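Local coordinates for solute-binding periplasmic protein of iron/siderophore ABC transporter (Yersinia pestis, PDB 6B2Y) that probably binds chelated iron or another transition metal in the periplasm and delivers it to an ABC importer, at residues V55-L60 / R80-Q85; K100-Q105 / L372-S377; L128-A133 / A155-V160; V162-S167 / N335-V340; I243-G248 / L341-F346. All coordinates share one frame; numbering follows the deposited sequence.

Interaction 1: V55-L60 / R80-Q85; sequences VERILL and RIVGWQ
The guanidinium of Arg80 has Ile58 CD1 over one face, offset toward the rim, and Val55 O at its edge in plane, while Val82 CG1 sits centrally over one face of the Arg57 guanidinium, 3.5 Å from Arg57 CZ. Leu60 CD1 lies at the edge of the Trp84 ring. These groups flank two parallel strands, 58-60 and 81-85, of a beta-alpha-beta unit whose connection carries helix 66-70. Ile58 spans Arg80 O and Val82 N, its N to Arg80 O measuring 2.6 Å; Leu60 spans Gly83 O and Gln85 N. Leu59 alone separates the paired Ile58 and Leu60, but Val82 and Gly83 separate Ile81 and Trp84, consistent with a beta bulge, Val82 being off extended geometry (psi 3°). Leu59 CD1 settles 3.8 Å from Gly83 CA, where the bare glycine lets it fold over the second strand. On the side of Ile58 and Leu60, Ile81 CD1 packs 4.0 Å from Leu60 CD1, and Val69 of the crossover helix lies against both Leu60 and Ile81. The Arg57 tip is secured by Leu128 O. Arg80 bends at its third torsion (chi3 -80°), which turns its head back along 55-58; NH2 forms a salt bridge with Glu73, and NH1 reaches Leu183 O, so the buried charge is well supplied with acceptors. Arg80 NH1 donates to Val55 O at 2.7 Å, approaching from 38° outside the carbonyl plane.

Interaction 2: K100-Q105 / L372-S377; sequences KAKFPQ and LAVEPS
Lys102 reaches across to Ala373 from the last turn of helix 93-102. Its CG stands anti to the backbone N (chi1 -165°), and the chain runs extended from CB through CG, carrying the outer methylenes over to the loop that follows helix 360-371. There Lys102 CD passes 3.3 Å from Ala373 O and also touches Val374 CG1. CE comes nearer still, with Lys102 CE 3.2 Å from Ala373 O. A bend at chi4 (-40°) then leaves Lys102 NZ 3.7 Å from Ala373 O, farther off than the two carbons before it. Alongside, Phe103 presents the edge of its ring: CZ meets Ala373 CB at 3.9 Å, and Val374 CG1 lies near the ring plane, while Pro77 and Leu78 pack against Phe103. Val374 rests on Ile98 and Tyr99 of helix 93-102, and its side chain is about 5 Å from a bound sodium ion. The contact joins the end of helix 93-102, of the parallel-sheet lobe, to a loop of the other lobe. It is small: methylene, methyl and ring-edge packing, with the lysine's polarised CE against a carbonyl; any electrostatic attraction is probably modest, and van der Waals packing dominates.

Interaction 3: L128-A133 / A155-V160; sequences LNPDIA and AGVPVV
Pro130 CG abuts both methyls of Val157, at 3.9 Å from Val157 CG2, and one residue on Asp131 O is met by the proline ring of Pro158, whose CD lies 3.2 Å away. Ile132 then sends its CD1 along to Val160 CG2 at 4.0 Å; with CG1 anti to the backbone N (chi1 -166°), the branch runs beside Pro158 O to get there. Between these side chains the backbones join: Ala133 N donates to Pro158 O at 3.0 Å and Ala133 O accepts from Val160 N at 2.9 Å, so Ala133 grips the residues before and after Val159. Around this shell, Leu152 of helix 147-154 packs on Ala133, Val157 and Val159 alike, whereas Ile132 and Val160 are covered by Ala182 and Leu178 of helix 168-182. Asp131 OD2 accepts from the backbone N atoms of Glu56 and Arg57, which fixes the start of strand 132-136 against the strand 58-60 region. Gly156, with positive phi (83°), closes helix 147-154 in a Schellman motif and turns the chain into strand 159-162. The whole is a beta-alpha-beta unit at the margin of a parallel sheet, its faces layered by helices.

Interaction 4: V162-S167 / N335-V340; sequences VDFRNS and NSPYNV
Two irregular loops come together most closely at Arg165 and Asn335, whose CA atoms are 4.6 Å apart. The ring of Phe164 receives Pro337 over one face: Pro337 CD stands 3.7 Å from the Phe164 ring centroid and only 3° off its normal, a CH-pi contact, and Pro337 CB adds a touch on CE1. At the ring's edge lies the amide oxygen of Asn335, which is 3.3 Å from Phe164 CB and also rests against Arg165 CB. Asn335 CG is anti to its own N (chi1 -167°), an extension that carries the amide across to both residues. Neither loop bonds the other directly; waters do the joining. Asn335 OD1 takes a proton from a water, 2.7 Å away, that in turn accepts from Phe164 N, while a second water accepts from Ser336 N and Asn339 ND2, each at 3.0 Å, and can donate to Phe164 O at 2.7 Å. The loops belong to different lobes of the periplasmic binding protein: 162-167 leaves the edge strand 159-162 of the parallel sheet, and 335-340 leads into helix 340-350. Each is shaped from within. Asp163 OD1 accepts from Arg165 N, 60° outside the carboxylate plane, forming an Asx turn, and from Asn166 N on its syn lone pair; OD2 uses its own syn lone pair for Ser167 N. Across the way, Ser336 OG accepts from Tyr338 N in an ST turn. The Arg165 head leads on to Leu137 O, and Pro337 O is taken by Tyr192 OH of the long helix 186-207.

Interaction 5: I243-G248 / L341-F346; sequences IDQAGG and LAIQSF
Ile343, Phe346 and Ala246 lose the most surface here. The methyl of Ala246, just past the end of helix 239-245, points into the flank of helix 340-350, where Ala246 CB meets Phe346 CB at 3.6 Å and lies 3.8 Å from Ile343 O. Phe346 keeps its CG anti to the carbonyl carbon (chi1 -73°), which lays the ring beside the first helix: Ile243 N is at the ring edge in plane, and Ile243 CG1 packs 4.0 Å from Phe346 CE2. On the other flank, Ile343 pushes CD1 up to the amide of Gln245, with Ile343 CD1 3.4 Å from Gln245 NE2; this amide nitrogen also makes a weak bond to Asp241 O. Both helices belong to the second lobe, and the chain between them supplies strands of its mixed sheet. Helix 239-245 ends in a Schellman motif, Gly248 N bonding Ile243 O at 2.9 Å and Gly247 N bonding Asp244 O at 3.0 Å, with Gly247 at positive phi (81°). The turn leaves Ala246 facing the second helix. Phe242, one turn back from Ala246, packs on both Ile343 and Phe346. Gln245 O accepts from Thr207 OG1 at the end of helix 186-207, and Gly247 O from Tyr351 OH, just beyond helix 340-350.

In the fold
Interactions 1 and 3 lie in the same parallel sheet of the first lobe, with centres about 9 Å apart, where Arg57 O and Asp131 N (2.8 Å) probably hydrogen-bond, strands 58-60 and 132-136 being neighbours. Segment 155-160 runs on along its strand to the loop of interaction 4. Interactions 2 and 4 both span the lobes, about 22 Å apart between centres, and Leu372 packs on Tyr338. Interaction 5 belongs to the second lobe, about 36 Å from interaction 3 between centres; segments 335-340 and 341-346 are consecutive. No chelated metal is bound in this apo crystal; interaction 4 lies nearest the middle of the chain, about 6 Å between centres, where a cleft between lobes is expected in this family.

Interaction 1: V55-L60 / R80-Q85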
# COMPACT_ATOMS: atom_id res chain seq x y z
N VAL A 55 -25.84 1.71 -4.49
CA VAL A 55 -24.66 2.55 -4.38
C VAL A 55 -24.09 2.75 -5.77
O VAL A 55 -23.61 1.79 -6.39
CB VAL A 55 -23.60 1.95 -3.44
CG1 VAL A 55 -22.30 2.75 -3.55
CG2 VAL A 55 -24.12 1.93 -2.02
N GLU A 56 -24.15 3.98 -6.28
CA GLU A 56 -23.55 4.27 -7.58
C GLU A 56 -22.64 5.49 -7.58
O GLU A 56 -21.99 5.73 -8.60
CB GLU A 56 -24.64 4.45 -8.65
CG GLU A 56 -25.59 3.26 -8.82
CD GLU A 56 -24.90 2.04 -9.42
OE1 GLU A 56 -23.96 2.21 -10.22
OE2 GLU A 56 -25.31 0.91 -9.08
N ARG A 57 -22.57 6.26 -6.49
CA ARG A 57 -21.75 7.46 -6.41
C ARG A 57 -20.87 7.39 -5.17
O ARG A 57 -21.32 7.73 -4.07
CB ARG A 57 -22.63 8.71 -6.41
CG ARG A 57 -23.60 8.75 -7.58
CD ARG A 57 -24.45 10.02 -7.61
NE ARG A 57 -23.66 11.24 -7.78
CZ ARG A 57 -23.17 11.67 -8.94
NH1 ARG A 57 -23.36 10.96 -10.04
NH2 ARG A 57 -22.47 12.80 -9.00
N ILE A 58 -19.61 6.98 -5.35
CA ILE A 58 -18.67 6.75 -4.24
C ILE A 58 -17.68 7.90 -4.16
O ILE A 58 -17.10 8.30 -5.18
CB ILE A 58 -17.91 5.43 -4.43
CG1 ILE A 58 -18.87 4.25 -4.63
CG2 ILE A 58 -16.96 5.18 -3.24
CD1 ILE A 58 -18.14 3.01 -5.14
N LEU A 59 -17.45 8.39 -2.95
CA LEU A 59 -16.45 9.42 -2.68
C LEU A 59 -15.27 8.78 -1.95
O LEU A 59 -15.45 8.17 -0.89
CB LEU A 59 -17.05 10.53 -1.82
CG LEU A 59 -16.27 11.84 -1.68
CD1 LEU A 59 -16.42 12.67 -2.95
CD2 LEU A 59 -16.78 12.60 -0.46
N LEU A 60 -14.08 8.92 -2.50
CA LEU A 60 -12.88 8.38 -1.86
C LEU A 60 -12.23 9.49 -1.03
O LEU A 60 -11.62 10.40 -1.59
CB LEU A 60 -11.93 7.81 -2.91
CG LEU A 60 -12.57 6.66 -3.70
CD1 LEU A 60 -11.58 6.12 -4.70
CD2 LEU A 60 -13.06 5.54 -2.74
N ARG A 80 -18.16 4.40 -10.76
CA ARG A 80 -18.91 4.87 -9.60
C ARG A 80 -18.15 5.88 -8.75
O ARG A 80 -18.64 6.26 -7.69
CB ARG A 80 -19.32 3.70 -8.70
CG ARG A 80 -20.19 2.68 -9.39
CD ARG A 80 -20.90 1.81 -8.36
NE ARG A 80 -20.01 0.76 -7.85
CZ ARG A 80 -20.31 -0.04 -6.83
NH1 ARG A 80 -21.47 0.11 -6.20
NH2 ARG A 80 -19.44 -0.97 -6.44
N ILE A 81 -16.97 6.32 -9.18
CA ILE A 81 -16.19 7.31 -8.44
C ILE A 81 -16.65 8.70 -8.85
O ILE A 81 -16.39 9.13 -9.98
CB ILE A 81 -14.69 7.15 -8.69
CG1 ILE A 81 -14.25 5.71 -8.47
CG2 ILE A 81 -13.93 8.11 -7.79
CD1 ILE A 81 -14.65 5.16 -7.13
N VAL A 82 -17.28 9.43 -7.93
CA VAL A 82 -17.74 10.79 -8.24
C VAL A 82 -16.85 11.86 -7.63
O VAL A 82 -17.14 13.06 -7.78
CB VAL A 82 -19.20 10.99 -7.80
CG1 VAL A 82 -20.09 9.98 -8.51
CG2 VAL A 82 -19.33 10.89 -6.30
N GLY A 83 -15.77 11.47 -6.97
CA GLY A 83 -14.82 12.42 -6.40
C GLY A 83 -13.76 11.69 -5.61
O GLY A 83 -14.05 10.65 -5.01
N TRP A 84 -12.54 12.21 -5.59
CA TRP A 84 -11.54 11.56 -4.75
C TRP A 84 -10.54 12.59 -4.24
O TRP A 84 -10.24 13.58 -4.90
CB TRP A 84 -10.79 10.43 -5.47
CG TRP A 84 -10.22 10.70 -6.85
CD1 TRP A 84 -9.90 11.93 -7.41
CD2 TRP A 84 -9.90 9.72 -7.86
NE1 TRP A 84 -9.40 11.75 -8.67
CE2 TRP A 84 -9.40 10.41 -8.98
CE3 TRP A 84 -9.99 8.32 -7.92
CZ2 TRP A 84 -8.99 9.76 -10.15
CZ3 TRP A 84 -9.59 7.67 -9.08
CH2 TRP A 84 -9.10 8.39 -10.18
N GLN A 85 -10.04 12.31 -3.04
CA GLN A 85 -8.94 13.07 -2.47
C GLN A 85 -7.71 12.95 -3.37
O GLN A 85 -7.54 11.99 -4.12
CB GLN A 85 -8.66 12.54 -1.07
CG GLN A 85 -7.72 13.37 -0.23
CD GLN A 85 -6.30 12.89 -0.39
OE1 GLN A 85 -6.06 11.80 -0.93
NE2 GLN A 85 -5.35 13.72 0.04

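Interaction 2: K100-Q105 / L372-S377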
# COMPACT_ATOMS: atom_id res chain seq x y z
N LYS A 100 -5.44 6.51 -17.14
CA LYS A 100 -5.85 7.57 -18.07
C LYS A 100 -5.76 7.10 -19.52
O LYS A 100 -6.63 7.43 -20.34
CB LYS A 100 -4.98 8.80 -17.85
CG LYS A 100 -5.31 9.98 -18.76
CD LYS A 100 -4.52 11.22 -18.37
CE LYS A 100 -4.96 12.43 -19.20
NZ LYS A 100 -4.03 13.58 -19.05
N ALA A 101 -4.72 6.33 -19.84
CA ALA A 101 -4.54 5.85 -21.21
C ALA A 101 -5.73 5.01 -21.66
O ALA A 101 -6.18 5.13 -22.80
CB ALA A 101 -3.25 5.05 -21.30
N LYS A 102 -6.26 4.19 -20.77
CA LYS A 102 -7.39 3.33 -21.07
C LYS A 102 -8.74 3.98 -20.79
O LYS A 102 -9.73 3.63 -21.44
CB LYS A 102 -7.28 2.03 -20.26
CG LYS A 102 -8.18 0.91 -20.73
CD LYS A 102 -7.59 -0.42 -20.32
CE LYS A 102 -8.31 -1.57 -20.99
NZ LYS A 102 -9.76 -1.30 -21.03
N PHE A 103 -8.80 4.92 -19.85
CA PHE A 103 -10.05 5.53 -19.40
C PHE A 103 -9.87 7.04 -19.37
O PHE A 103 -9.56 7.62 -18.32
CB PHE A 103 -10.47 5.00 -18.03
CG PHE A 103 -10.68 3.51 -17.99
CD1 PHE A 103 -11.93 2.98 -18.28
CD2 PHE A 103 -9.64 2.66 -17.66
CE1 PHE A 103 -12.13 1.61 -18.25
CE2 PHE A 103 -9.83 1.29 -17.62
CZ PHE A 103 -11.08 0.76 -17.92
N PRO A 104 -10.05 7.71 -20.51
CA PRO A 104 -9.78 9.16 -20.55
C PRO A 104 -10.68 9.97 -19.64
O PRO A 104 -10.29 11.07 -19.24
CB PRO A 104 -10.00 9.52 -22.02
CG PRO A 104 -9.88 8.22 -22.76
CD PRO A 104 -10.40 7.17 -21.83
N GLN A 105 -11.87 9.48 -19.32
CA GLN A 105 -12.80 10.17 -18.43
C GLN A 105 -12.28 10.31 -17.00
O GLN A 105 -12.94 10.95 -16.18
CB GLN A 105 -14.14 9.44 -18.42
CG GLN A 105 -14.11 8.06 -17.77
CD GLN A 105 -13.83 6.94 -18.76
OE1 GLN A 105 -13.03 7.08 -19.69
NE2 GLN A 105 -14.48 5.80 -18.56
N LEU A 372 -8.65 -6.73 -12.28
CA LEU A 372 -8.45 -5.36 -12.75
C LEU A 372 -8.74 -5.24 -14.25
O LEU A 372 -8.89 -6.23 -14.97
CB LEU A 372 -7.03 -4.90 -12.42
CG LEU A 372 -6.69 -4.93 -10.92
CD1 LEU A 372 -5.28 -4.42 -10.74
CD2 LEU A 372 -7.69 -4.10 -10.12
N ALA A 373 -8.80 -3.98 -14.71
CA ALA A 373 -9.09 -3.64 -16.10
C ALA A 373 -7.89 -3.09 -16.85
O ALA A 373 -8.04 -2.68 -18.01
CB ALA A 373 -10.24 -2.63 -16.15
N VAL A 374 -6.72 -3.05 -16.23
CA VAL A 374 -5.49 -2.60 -16.86
C VAL A 374 -4.48 -3.73 -16.84
O VAL A 374 -4.58 -4.68 -16.06
CB VAL A 374 -4.90 -1.33 -16.18
CG1 VAL A 374 -5.80 -0.15 -16.39
CG2 VAL A 374 -4.69 -1.56 -14.69
N GLU A 375 -3.50 -3.63 -17.73
CA GLU A 375 -2.41 -4.59 -17.75
C GLU A 375 -1.35 -4.22 -16.71
O GLU A 375 -1.09 -3.04 -16.47
CB GLU A 375 -1.75 -4.63 -19.13
CG GLU A 375 -1.65 -6.02 -19.72
CD GLU A 375 -3.00 -6.72 -19.74
OE1 GLU A 375 -3.10 -7.83 -19.17
OE2 GLU A 375 -3.95 -6.16 -20.31
N PRO A 376 -0.72 -5.22 -16.10
CA PRO A 376 0.42 -4.93 -15.24
C PRO A 376 1.55 -4.31 -16.05
O PRO A 376 1.75 -4.62 -17.23
CB PRO A 376 0.82 -6.30 -14.68
CG PRO A 376 0.18 -7.30 -15.58
CD PRO A 376 -1.06 -6.65 -16.12
N SER A 377 2.28 -3.41 -15.42
CA SER A 377 3.43 -2.78 -16.05
C SER A 377 4.34 -2.25 -14.97
O SER A 377 3.93 -2.11 -13.81
CB SER A 377 3.00 -1.65 -16.99
OG SER A 377 2.24 -0.68 -16.28

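Interaction 3: L128-A133 / A155-V160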
# COMPACT_ATOMS: atom_id res chain seq x y z
N LEU A 128 -21.86 16.86 -5.05
CA LEU A 128 -21.57 15.68 -5.84
C LEU A 128 -22.60 14.58 -5.64
O LEU A 128 -22.55 13.58 -6.35
CB LEU A 128 -20.19 15.11 -5.50
CG LEU A 128 -18.95 15.95 -5.80
CD1 LEU A 128 -19.01 16.51 -7.21
CD2 LEU A 128 -18.81 17.05 -4.81
N ASN A 129 -23.54 14.77 -4.71
CA ASN A 129 -24.56 13.78 -4.40
C ASN A 129 -23.97 12.40 -4.13
O ASN A 129 -24.38 11.41 -4.76
CB ASN A 129 -25.59 13.71 -5.53
CG ASN A 129 -26.31 15.01 -5.73
OD1 ASN A 129 -26.67 15.68 -4.76
ND2 ASN A 129 -26.52 15.39 -6.98
N PRO A 130 -23.02 12.28 -3.21
CA PRO A 130 -22.43 10.97 -2.94
C PRO A 130 -23.39 10.07 -2.18
O PRO A 130 -24.15 10.53 -1.32
CB PRO A 130 -21.18 11.30 -2.11
CG PRO A 130 -21.57 12.53 -1.37
CD PRO A 130 -22.49 13.31 -2.29
N ASP A 131 -23.38 8.78 -2.54
CA ASP A 131 -24.14 7.75 -1.82
C ASP A 131 -23.39 7.26 -0.59
O ASP A 131 -24.00 6.76 0.36
CB ASP A 131 -24.41 6.54 -2.72
CG ASP A 131 -25.34 6.84 -3.89
OD1 ASP A 131 -26.24 7.69 -3.73
OD2 ASP A 131 -25.18 6.20 -4.95
N ILE A 132 -22.06 7.36 -0.60
CA ILE A 132 -21.20 6.80 0.43
C ILE A 132 -19.82 7.41 0.27
O ILE A 132 -19.42 7.79 -0.84
CB ILE A 132 -21.16 5.26 0.32
CG1 ILE A 132 -20.57 4.63 1.58
CG2 ILE A 132 -20.40 4.82 -0.93
CD1 ILE A 132 -20.87 3.15 1.70
N ALA A 133 -19.07 7.52 1.37
CA ALA A 133 -17.69 7.97 1.36
C ALA A 133 -16.84 6.99 2.17
O ALA A 133 -17.30 6.45 3.17
CB ALA A 133 -17.55 9.39 1.93
N ALA A 155 -24.21 16.19 7.04
CA ALA A 155 -25.00 16.20 5.82
C ALA A 155 -25.69 14.87 5.54
O ALA A 155 -26.37 14.74 4.51
CB ALA A 155 -24.12 16.57 4.62
N GLY A 156 -25.53 13.88 6.41
CA GLY A 156 -26.25 12.62 6.30
C GLY A 156 -25.66 11.60 5.36
O GLY A 156 -26.29 10.56 5.15
N VAL A 157 -24.50 11.85 4.77
CA VAL A 157 -23.88 10.89 3.85
C VAL A 157 -23.16 9.82 4.68
O VAL A 157 -22.40 10.17 5.59
CB VAL A 157 -22.92 11.59 2.90
CG1 VAL A 157 -22.08 10.58 2.13
CG2 VAL A 157 -23.68 12.48 1.93
N PRO A 158 -23.38 8.54 4.40
CA PRO A 158 -22.72 7.49 5.19
C PRO A 158 -21.22 7.48 4.95
O PRO A 158 -20.77 7.54 3.81
CB PRO A 158 -23.38 6.19 4.69
CG PRO A 158 -24.51 6.62 3.79
CD PRO A 158 -24.19 7.98 3.30
N VAL A 159 -20.46 7.38 6.04
CA VAL A 159 -19.00 7.32 5.99
C VAL A 159 -18.56 5.98 6.56
O VAL A 159 -19.00 5.59 7.65
CB VAL A 159 -18.35 8.48 6.77
CG1 VAL A 159 -16.85 8.32 6.83
CG2 VAL A 159 -18.75 9.83 6.17
N VAL A 160 -17.70 5.27 5.83
CA VAL A 160 -17.24 3.94 6.24
C VAL A 160 -15.71 3.98 6.34
O VAL A 160 -15.05 4.41 5.39
CB VAL A 160 -17.68 2.86 5.23
CG1 VAL A 160 -16.93 1.55 5.48
CG2 VAL A 160 -19.19 2.66 5.30

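Interaction 4: V162-S167 / N335-V340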
# COMPACT_ATOMS: atom_id res chain seq x y z
N VAL A 162 -12.06 1.99 6.70
CA VAL A 162 -11.30 0.76 6.45
C VAL A 162 -9.91 0.93 7.03
O VAL A 162 -9.53 2.01 7.48
CB VAL A 162 -11.22 0.42 4.95
CG1 VAL A 162 -12.60 0.11 4.39
CG2 VAL A 162 -10.52 1.57 4.17
N ASP A 163 -9.14 -0.16 7.05
CA ASP A 163 -7.73 -0.04 7.42
C ASP A 163 -6.89 -1.07 6.67
O ASP A 163 -7.11 -2.28 6.81
CB ASP A 163 -7.51 -0.22 8.92
CG ASP A 163 -6.02 -0.16 9.28
OD1 ASP A 163 -5.36 0.82 8.89
OD2 ASP A 163 -5.52 -1.11 9.93
N PHE A 164 -5.91 -0.57 5.92
CA PHE A 164 -4.82 -1.34 5.32
C PHE A 164 -3.46 -0.87 5.81
O PHE A 164 -2.43 -1.37 5.35
CB PHE A 164 -4.85 -1.24 3.79
CG PHE A 164 -6.16 -1.64 3.19
CD1 PHE A 164 -6.53 -2.98 3.15
CD2 PHE A 164 -7.03 -0.67 2.68
CE1 PHE A 164 -7.72 -3.37 2.59
CE2 PHE A 164 -8.23 -1.05 2.12
CZ PHE A 164 -8.58 -2.40 2.08
N ARG A 165 -3.44 0.10 6.73
CA ARG A 165 -2.23 0.82 7.09
C ARG A 165 -1.75 0.51 8.51
O ARG A 165 -0.57 0.25 8.72
CB ARG A 165 -2.47 2.33 6.96
CG ARG A 165 -1.16 3.14 6.80
CD ARG A 165 -1.39 4.64 7.04
NE ARG A 165 -2.05 4.84 8.32
CZ ARG A 165 -3.25 5.39 8.47
NH1 ARG A 165 -3.89 5.86 7.40
NH2 ARG A 165 -3.78 5.50 9.68
N ASN A 166 -2.65 0.56 9.49
CA ASN A 166 -2.24 0.38 10.88
C ASN A 166 -1.85 -1.06 11.14
O ASN A 166 -0.74 -1.36 11.60
CB ASN A 166 -3.37 0.81 11.82
CG ASN A 166 -3.68 2.28 11.72
OD1 ASN A 166 -2.93 3.04 11.12
ND2 ASN A 166 -4.78 2.71 12.34
N SER A 167 -2.76 -1.99 10.87
CA SER A 167 -2.53 -3.41 11.12
C SER A 167 -3.00 -4.20 9.92
O SER A 167 -4.07 -4.83 9.95
CB SER A 167 -3.25 -3.84 12.39
OG SER A 167 -3.06 -2.84 13.40
N ASN A 335 -0.29 0.81 2.31
CA ASN A 335 -1.71 1.11 2.54
C ASN A 335 -2.52 0.62 1.34
O ASN A 335 -3.19 1.39 0.65
CB ASN A 335 -1.92 2.60 2.78
CG ASN A 335 -3.29 2.91 3.32
OD1 ASN A 335 -4.00 2.00 3.76
ND2 ASN A 335 -3.69 4.18 3.29
N SER A 336 -2.46 -0.69 1.06
CA SER A 336 -3.17 -1.22 -0.11
C SER A 336 -3.42 -2.70 0.07
O SER A 336 -2.49 -3.41 0.47
CB SER A 336 -2.38 -1.01 -1.40
OG SER A 336 -2.89 -1.85 -2.43
N PRO A 337 -4.60 -3.22 -0.27
CA PRO A 337 -4.81 -4.67 -0.20
C PRO A 337 -4.00 -5.46 -1.23
O PRO A 337 -3.99 -6.70 -1.16
CB PRO A 337 -6.32 -4.83 -0.44
CG PRO A 337 -6.69 -3.57 -1.23
CD PRO A 337 -5.82 -2.49 -0.68
N TYR A 338 -3.30 -4.79 -2.14
CA TYR A 338 -2.35 -5.49 -2.99
C TYR A 338 -1.12 -5.94 -2.21
O TYR A 338 -0.22 -6.56 -2.80
CB TYR A 338 -1.85 -4.61 -4.14
CG TYR A 338 -2.81 -4.19 -5.23
CD1 TYR A 338 -2.32 -3.84 -6.49
CD2 TYR A 338 -4.18 -4.07 -5.02
CE1 TYR A 338 -3.17 -3.42 -7.49
CE2 TYR A 338 -5.04 -3.64 -6.02
CZ TYR A 338 -4.52 -3.31 -7.25
OH TYR A 338 -5.36 -2.87 -8.26
N ASN A 339 -1.04 -5.63 -0.91
CA ASN A 339 0.18 -5.81 -0.14
C ASN A 339 0.67 -7.26 -0.08
O ASN A 339 1.80 -7.48 0.36
CB ASN A 339 0.01 -5.23 1.28
CG ASN A 339 -1.06 -5.96 2.11
OD1 ASN A 339 -1.15 -7.19 2.09
ND2 ASN A 339 -1.86 -5.20 2.86
N VAL A 340 -0.15 -8.23 -0.49
CA VAL A 340 0.34 -9.61 -0.54
C VAL A 340 1.57 -9.70 -1.44
O VAL A 340 2.44 -10.56 -1.24
CB VAL A 340 -0.78 -10.58 -0.98
CG1 VAL A 340 -1.39 -10.19 -2.31
CG2 VAL A 340 -0.27 -12.05 -1.01
O HOH W 1 -1.10 -2.28 3.14
O HOH W 2 -6.21 2.43 5.19

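Interaction 5: I243-G248 / L341-F346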
# COMPACT_ATOMS: atom_id res chain seq x y z
N ILE A 243 6.99 -7.98 7.36
CA ILE A 243 8.23 -8.59 7.83
C ILE A 243 7.93 -9.83 8.68
O ILE A 243 8.50 -10.91 8.45
CB ILE A 243 9.06 -7.56 8.61
CG1 ILE A 243 9.56 -6.49 7.64
CG2 ILE A 243 10.24 -8.23 9.31
CD1 ILE A 243 10.20 -5.31 8.36
N ASP A 244 7.02 -9.68 9.65
CA ASP A 244 6.62 -10.80 10.52
C ASP A 244 6.15 -11.99 9.70
O ASP A 244 6.63 -13.12 9.88
CB ASP A 244 5.51 -10.37 11.49
CG ASP A 244 5.94 -9.28 12.48
OD1 ASP A 244 7.13 -8.92 12.54
OD2 ASP A 244 5.06 -8.77 13.21
N GLN A 245 5.18 -11.78 8.79
CA GLN A 245 4.63 -12.90 8.04
C GLN A 245 5.66 -13.54 7.13
O GLN A 245 5.58 -14.74 6.84
CB GLN A 245 3.42 -12.45 7.21
CG GLN A 245 2.21 -12.07 8.05
CD GLN A 245 1.06 -11.57 7.19
OE1 GLN A 245 0.14 -12.32 6.88
NE2 GLN A 245 1.10 -10.29 6.81
N ALA A 246 6.63 -12.75 6.66
CA ALA A 246 7.66 -13.27 5.78
C ALA A 246 8.79 -13.92 6.57
O ALA A 246 9.79 -14.31 5.97
CB ALA A 246 8.22 -12.16 4.88
N GLY A 247 8.64 -14.04 7.88
CA GLY A 247 9.64 -14.74 8.67
C GLY A 247 10.87 -13.94 9.03
O GLY A 247 11.91 -14.53 9.35
N GLY A 248 10.80 -12.61 8.98
CA GLY A 248 11.89 -11.77 9.43
C GLY A 248 11.66 -11.26 10.84
O GLY A 248 10.58 -11.38 11.41
N LEU A 341 1.68 -8.81 -2.44
CA LEU A 341 2.87 -8.83 -3.28
C LEU A 341 4.11 -8.43 -2.51
O LEU A 341 5.21 -8.92 -2.79
CB LEU A 341 2.68 -7.92 -4.49
CG LEU A 341 1.50 -8.34 -5.36
CD1 LEU A 341 1.13 -7.23 -6.35
CD2 LEU A 341 1.80 -9.62 -6.09
N ALA A 342 3.98 -7.54 -1.52
CA ALA A 342 5.13 -7.21 -0.69
C ALA A 342 5.46 -8.35 0.26
O ALA A 342 6.63 -8.64 0.51
CB ALA A 342 4.86 -5.92 0.09
N ILE A 343 4.43 -9.01 0.81
CA ILE A 343 4.70 -10.13 1.71
C ILE A 343 5.49 -11.22 1.00
O ILE A 343 6.47 -11.75 1.54
CB ILE A 343 3.38 -10.67 2.28
CG1 ILE A 343 2.73 -9.62 3.19
CG2 ILE A 343 3.63 -11.97 3.04
CD1 ILE A 343 1.26 -9.97 3.47
N GLN A 344 5.09 -11.53 -0.23
CA GLN A 344 5.77 -12.57 -1.00
C GLN A 344 7.18 -12.14 -1.39
O GLN A 344 8.12 -12.95 -1.34
CB GLN A 344 4.96 -12.93 -2.25
CG GLN A 344 3.69 -13.72 -1.99
CD GLN A 344 3.06 -14.21 -3.27
OE1 GLN A 344 3.45 -13.80 -4.37
NE2 GLN A 344 2.09 -15.08 -3.15
N SER A 345 7.35 -10.87 -1.78
CA SER A 345 8.68 -10.39 -2.13
C SER A 345 9.61 -10.41 -0.93
O SER A 345 10.77 -10.84 -1.05
CB SER A 345 8.59 -8.97 -2.71
OG SER A 345 8.06 -8.99 -4.01
N PHE A 346 9.14 -9.97 0.24
CA PHE A 346 9.96 -10.04 1.45
C PHE A 346 10.40 -11.47 1.71
O PHE A 346 11.59 -11.73 1.98
CB PHE A 346 9.19 -9.52 2.67
CG PHE A 346 9.02 -8.03 2.70
CD1 PHE A 346 9.26 -7.26 1.56
CD2 PHE A 346 8.58 -7.40 3.85
CE1 PHE A 346 9.09 -5.89 1.59
CE2 PHE A 346 8.39 -6.03 3.89
CZ PHE A 346 8.67 -5.26 2.74